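Putative arylalkylamine N-Acetyltransferase 7 (Aedes aegypti, PDB 4FD7) is probably an N-acetyltransferase of the GNAT family, thought to transfer the acetyl group of acetyl-CoA to an amine substrate. Local coordinates at residues Y131-Y142 / F202-Y210. Numbering follows the deposited sequence.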
loop_
_atom_site.group_PDB
_atom_site.type_symbol
_atom_site.label_atom_id
_atom_site.label_comp_id
_atom_site.label_asym_id
_atom_site.label_seq_id
_atom_site.Cartn_x
_atom_site.Cartn_y
_atom_site.Cartn_z
ATOM N N TYR A 131 5.320 -2.937 14.374
ATOM C CA TYR A 131 6.487 -2.501 15.134
ATOM C C TYR A 131 7.122 -1.271 14.455
ATOM O O TYR A 131 7.428 -0.244 15.100
ATOM C CB TYR A 131 7.521 -3.633 15.266
ATOM C CG TYR A 131 8.816 -3.158 15.884
ATOM C CD1 TYR A 131 8.945 -3.048 17.262
ATOM C CD2 TYR A 131 9.899 -2.785 15.087
ATOM C CE1 TYR A 131 10.133 -2.589 17.835
ATOM C CE2 TYR A 131 11.073 -2.326 15.641
ATOM C CZ TYR A 131 11.187 -2.228 17.016
ATOM O OH TYR A 131 12.369 -1.775 17.564
ATOM N N VAL A 132 7.309 -1.372 13.147
ATOM C CA VAL A 132 7.942 -0.277 12.415
ATOM C C VAL A 132 7.100 1.009 12.490
ATOM O O VAL A 132 7.629 2.131 12.641
ATOM C CB VAL A 132 8.185 -0.695 10.974
ATOM C CG1 VAL A 132 8.685 0.470 10.138
ATOM C CG2 VAL A 132 9.199 -1.850 10.949
ATOM N N SER A 133 5.785 0.830 12.406
ATOM C CA SER A 133 4.832 1.938 12.493
ATOM C C SER A 133 4.903 2.589 13.861
ATOM O O SER A 133 4.803 3.815 13.988
ATOM C CB SER A 133 3.410 1.422 12.271
ATOM O OG SER A 133 2.465 2.481 12.355
ATOM N N HIS A 134 5.040 1.764 14.891
ATOM C CA HIS A 134 5.049 2.294 16.249
ATOM C C HIS A 134 6.333 3.095 16.489
ATOM O O HIS A 134 6.283 4.186 17.075
ATOM C CB HIS A 134 4.844 1.185 17.277
ATOM C CG HIS A 134 4.566 1.687 18.660
ATOM N ND1 HIS A 134 5.540 1.773 19.631
ATOM C CD2 HIS A 134 3.427 2.149 19.229
ATOM C CE1 HIS A 134 5.015 2.264 20.739
ATOM N NE2 HIS A 134 3.735 2.501 20.522
ATOM N N GLN A 135 7.462 2.574 16.010
ATOM C CA GLN A 135 8.715 3.330 16.044
ATOM C C GLN A 135 8.616 4.641 15.261
ATOM O O GLN A 135 9.232 5.638 15.654
ATOM C CB GLN A 135 9.887 2.492 15.526
ATOM C CG GLN A 135 10.181 1.290 16.392
ATOM C CD GLN A 135 10.608 1.684 17.794
ATOM O OE1 GLN A 135 9.913 1.400 18.762
ATOM N NE2 GLN A 135 11.766 2.338 17.904
ATOM N N ALA A 136 7.838 4.644 14.177
ATOM C CA ALA A 136 7.636 5.858 13.380
ATOM C C ALA A 136 6.916 6.977 14.152
ATOM O O ALA A 136 7.147 8.169 13.892
ATOM C CB ALA A 136 6.896 5.539 12.083
ATOM N N ASN A 137 6.020 6.597 15.063
ATOM C CA ASN A 137 5.451 7.547 16.018
ATOM C C ASN A 137 4.726 8.714 15.319
ATOM O O ASN A 137 4.805 9.871 15.744
ATOM C CB ASN A 137 6.581 8.051 16.920
ATOM C CG ASN A 137 6.094 8.809 18.138
ATOM O OD1 ASN A 137 4.940 8.673 18.576
ATOM N ND2 ASN A 137 6.991 9.608 18.712
ATOM N N ILE A 138 3.989 8.381 14.260
ATOM C CA ILE A 138 3.375 9.370 13.365
ATOM C C ILE A 138 2.441 10.387 14.057
ATOM O O ILE A 138 2.530 11.603 13.802
ATOM C CB ILE A 138 2.640 8.656 12.201
ATOM C CG1 ILE A 138 3.631 7.821 11.374
ATOM C CG2 ILE A 138 1.939 9.663 11.310
ATOM C CD1 ILE A 138 4.687 8.675 10.628
ATOM N N PHE A 139 1.579 9.908 14.948
ATOM C CA PHE A 139 0.547 10.774 15.533
ATOM C C PHE A 139 1.149 11.857 16.396
ATOM O O PHE A 139 0.804 13.020 16.258
ATOM C CB PHE A 139 -0.461 9.976 16.366
ATOM C CG PHE A 139 -1.175 8.917 15.585
ATOM C CD1 PHE A 139 -2.173 9.257 14.678
ATOM C CD2 PHE A 139 -0.838 7.581 15.744
ATOM C CE1 PHE A 139 -2.837 8.272 13.953
ATOM C CE2 PHE A 139 -1.502 6.594 15.016
ATOM C CZ PHE A 139 -2.493 6.949 14.117
ATOM N N ASP A 140 2.071 11.478 17.275
ATOM C CA ASP A 140 2.725 12.467 18.128
ATOM C C ASP A 140 3.712 13.351 17.367
ATOM O O ASP A 140 3.828 14.534 17.651
ATOM C CB ASP A 140 3.424 11.793 19.305
ATOM C CG ASP A 140 2.445 11.272 20.342
ATOM O OD1 ASP A 140 1.311 11.785 20.410
ATOM O OD2 ASP A 140 2.821 10.356 21.105
ATOM N N ARG A 141 4.428 12.774 16.408
ATOM C CA ARG A 141 5.392 13.542 15.628
ATOM C C ARG A 141 4.730 14.644 14.819
ATOM O O ARG A 141 5.282 15.738 14.684
ATOM C CB ARG A 141 6.192 12.630 14.703
ATOM C CG ARG A 141 7.448 12.092 15.365
ATOM C CD ARG A 141 8.263 11.234 14.426
ATOM N NE ARG A 141 8.613 11.926 13.185
ATOM C CZ ARG A 141 8.359 11.441 11.973
ATOM N NH1 ARG A 141 7.748 10.265 11.844
ATOM N NH2 ARG A 141 8.708 12.127 10.885
ATOM N N TYR A 142 3.557 14.357 14.270
ATOM C CA TYR A 142 2.866 15.371 13.478
ATOM C C TYR A 142 1.693 16.044 14.196
ATOM O O TYR A 142 1.070 16.953 13.639
ATOM C CB TYR A 142 2.377 14.762 12.170
ATOM C CG TYR A 142 3.465 14.486 11.158
ATOM C CD1 TYR A 142 3.958 13.205 10.961
ATOM C CD2 TYR A 142 3.969 15.508 10.364
ATOM C CE1 TYR A 142 4.937 12.953 9.995
ATOM C CE2 TYR A 142 4.943 15.267 9.416
ATOM C CZ TYR A 142 5.428 13.999 9.230
ATOM O OH TYR A 142 6.404 13.793 8.263
ATOM N N PHE A 202 7.580 11.635 -0.177
ATOM C CA PHE A 202 7.559 11.041 1.160
ATOM C C PHE A 202 8.938 11.190 1.802
ATOM O O PHE A 202 9.960 11.110 1.114
ATOM C CB PHE A 202 7.225 9.544 1.111
ATOM C CG PHE A 202 5.765 9.234 0.943
ATOM C CD1 PHE A 202 5.168 9.287 -0.314
ATOM C CD2 PHE A 202 4.998 8.835 2.029
ATOM C CE1 PHE A 202 3.819 8.971 -0.480
ATOM C CE2 PHE A 202 3.635 8.528 1.873
ATOM C CZ PHE A 202 3.050 8.589 0.613
ATOM N N GLN A 203 8.959 11.384 3.119
ATOM C CA GLN A 203 10.200 11.457 3.881
ATOM C C GLN A 203 10.363 10.219 4.756
ATOM O O GLN A 203 9.379 9.654 5.233
ATOM C CB GLN A 203 10.196 12.679 4.798
ATOM C CG GLN A 203 9.115 12.613 5.872
ATOM C CD GLN A 203 9.497 13.319 7.154
ATOM O OE1 GLN A 203 9.650 12.682 8.199
ATOM N NE2 GLN A 203 9.630 14.642 7.091
ATOM N N GLU A 204 11.604 9.821 5.005
ATOM C CA GLU A 204 11.871 8.659 5.845
ATOM C C GLU A 204 11.642 8.983 7.319
ATOM O O GLU A 204 12.278 9.904 7.851
ATOM C CB GLU A 204 13.310 8.169 5.624
ATOM C CG GLU A 204 13.598 7.865 4.160
ATOM C CD GLU A 204 14.858 7.044 3.931
ATOM O OE1 GLU A 204 15.551 6.701 4.923
ATOM O OE2 GLU A 204 15.135 6.735 2.743
ATOM N N ASP A 205 10.732 8.249 7.965
ATOM C CA ASP A 205 10.458 8.428 9.392
ATOM C C ASP A 205 11.353 7.488 10.164
ATOM O O ASP A 205 11.983 7.855 11.169
ATOM C CB ASP A 205 9.026 8.038 9.753
ATOM C CG ASP A 205 7.989 8.628 8.832
ATOM O OD1 ASP A 205 7.787 9.859 8.861
ATOM O OD2 ASP A 205 7.336 7.833 8.115
ATOM N N PHE A 206 11.373 6.243 9.707
ATOM C CA PHE A 206 12.116 5.239 10.454
ATOM C C PHE A 206 12.602 4.202 9.484
ATOM O O PHE A 206 11.887 3.843 8.553
ATOM C CB PHE A 206 11.220 4.597 11.516
ATOM C CG PHE A 206 11.931 3.605 12.400
ATOM C CD1 PHE A 206 12.772 4.036 13.405
ATOM C CD2 PHE A 206 11.764 2.242 12.216
ATOM C CE1 PHE A 206 13.432 3.119 14.225
ATOM C CE2 PHE A 206 12.417 1.329 13.030
ATOM C CZ PHE A 206 13.254 1.772 14.039
ATOM N N THR A 207 13.826 3.729 9.685
ATOM C CA THR A 207 14.344 2.722 8.786
ATOM C C THR A 207 15.079 1.648 9.569
ATOM O O THR A 207 15.740 1.938 10.581
ATOM C CB THR A 207 15.209 3.349 7.657
ATOM O OG1 THR A 207 15.640 2.316 6.765
ATOM C CG2 THR A 207 16.415 4.069 8.222
ATOM N N ILE A 208 14.939 0.403 9.117
ATOM C CA ILE A 208 15.534 -0.708 9.856
ATOM C C ILE A 208 15.629 -1.934 8.943
ATOM O O ILE A 208 14.710 -2.191 8.187
ATOM C CB ILE A 208 14.719 -1.019 11.150
ATOM C CG1 ILE A 208 15.451 -2.059 12.014
ATOM C CG2 ILE A 208 13.272 -1.451 10.828
ATOM C CD1 ILE A 208 14.685 -2.504 13.266
ATOM N N THR A 209 16.735 -2.674 8.978
ATOM C CA THR A 209 16.852 -3.824 8.082
ATOM C C THR A 209 16.029 -4.993 8.605
ATOM O O THR A 209 15.674 -5.037 9.780
ATOM C CB THR A 209 18.311 -4.305 7.884
ATOM O OG1 THR A 209 18.872 -4.693 9.146
ATOM C CG2 THR A 209 19.165 -3.210 7.264
ATOM N N TYR A 210 15.709 -5.931 7.723
ATOM C CA TYR A 210 15.061 -7.160 8.157
ATOM C C TYR A 210 15.974 -7.984 9.084
ATOM O O TYR A 210 15.496 -8.624 10.032
ATOM C CB TYR A 210 14.541 -7.941 6.952
ATOM C CG TYR A 210 13.454 -7.159 6.233
ATOM C CD1 TYR A 210 12.180 -7.046 6.773
ATOM C CD2 TYR A 210 13.720 -6.490 5.043
ATOM C CE1 TYR A 210 11.184 -6.307 6.129
ATOM C CE2 TYR A 210 12.743 -5.760 4.398
ATOM C CZ TYR A 210 11.477 -5.675 4.943
ATOM O OH TYR A 210 10.510 -4.939 4.298
#
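The end of helix 120-136, from Tyr-131 to Ala-136, crosses strand 203-209 with axes 7.6 Å apart and directions 128° apart, and Ala-136 lies beside Phe-206. This is helix-on-sheet packing in a GNAT fold. The strand is one of the two outer strands of a three-stranded antiparallel sheet, paired with strand 229-236. Asp-205 and Phe-206 both face Tyr-232 there, a classic beta bulge, and both direct their CB toward the helices.

Phe-206 carries the apolar half. Its CG is anti to the backbone N (chi1 -176°), which lays the ring beneath Gln-135. Gln-135 CB sits 3.6 Å from the ring centroid, almost on the ring normal, in a CH-pi contact. Val-132 straddles two strand residues. Val-132 CG1 meets the ring edge at CD2 of Phe-206, and Val-132 CG2 lies 4.1 Å from Ile-208 CG2. Leu-213 of helix 210-216 also touches Val-132 and Ile-208. Tyr-131 brings its ring edge to CD1 of Ile-208.

Asp-205 starts the polar half. Ala-136 CB packs on its CB, and Ile-138 CD1 lies near its OD2. Asp-205 OD1 takes two bonds from Arg-141, in a salt bridge. Arg-141 NH1 meets Asp-205 OD1 at 3.0 Å from above the carboxylate plane, and Arg-141 NH2 meets the anti lone pair of that oxygen. OD1 also bonds Ser-234 OG, which in turn bonds Tyr-142 OH, so the second helix, 138-142, is tied to two strands. The paired N-H groups of Arg-141 would probably favour a charged carboxylate on Asp-205.

The Arg-141 chain bends at chi3, turning the guanidinium back toward the end of the first helix. There Arg-141 NH1 donates to Ala-136 O at 3.0 Å, and this oxygen lies close to the guanidinium plane. On the other side, Arg-141 NH2 makes a weak 2.9 Å bond to Gln-203 OE1, bent to 117° at the hydrogen.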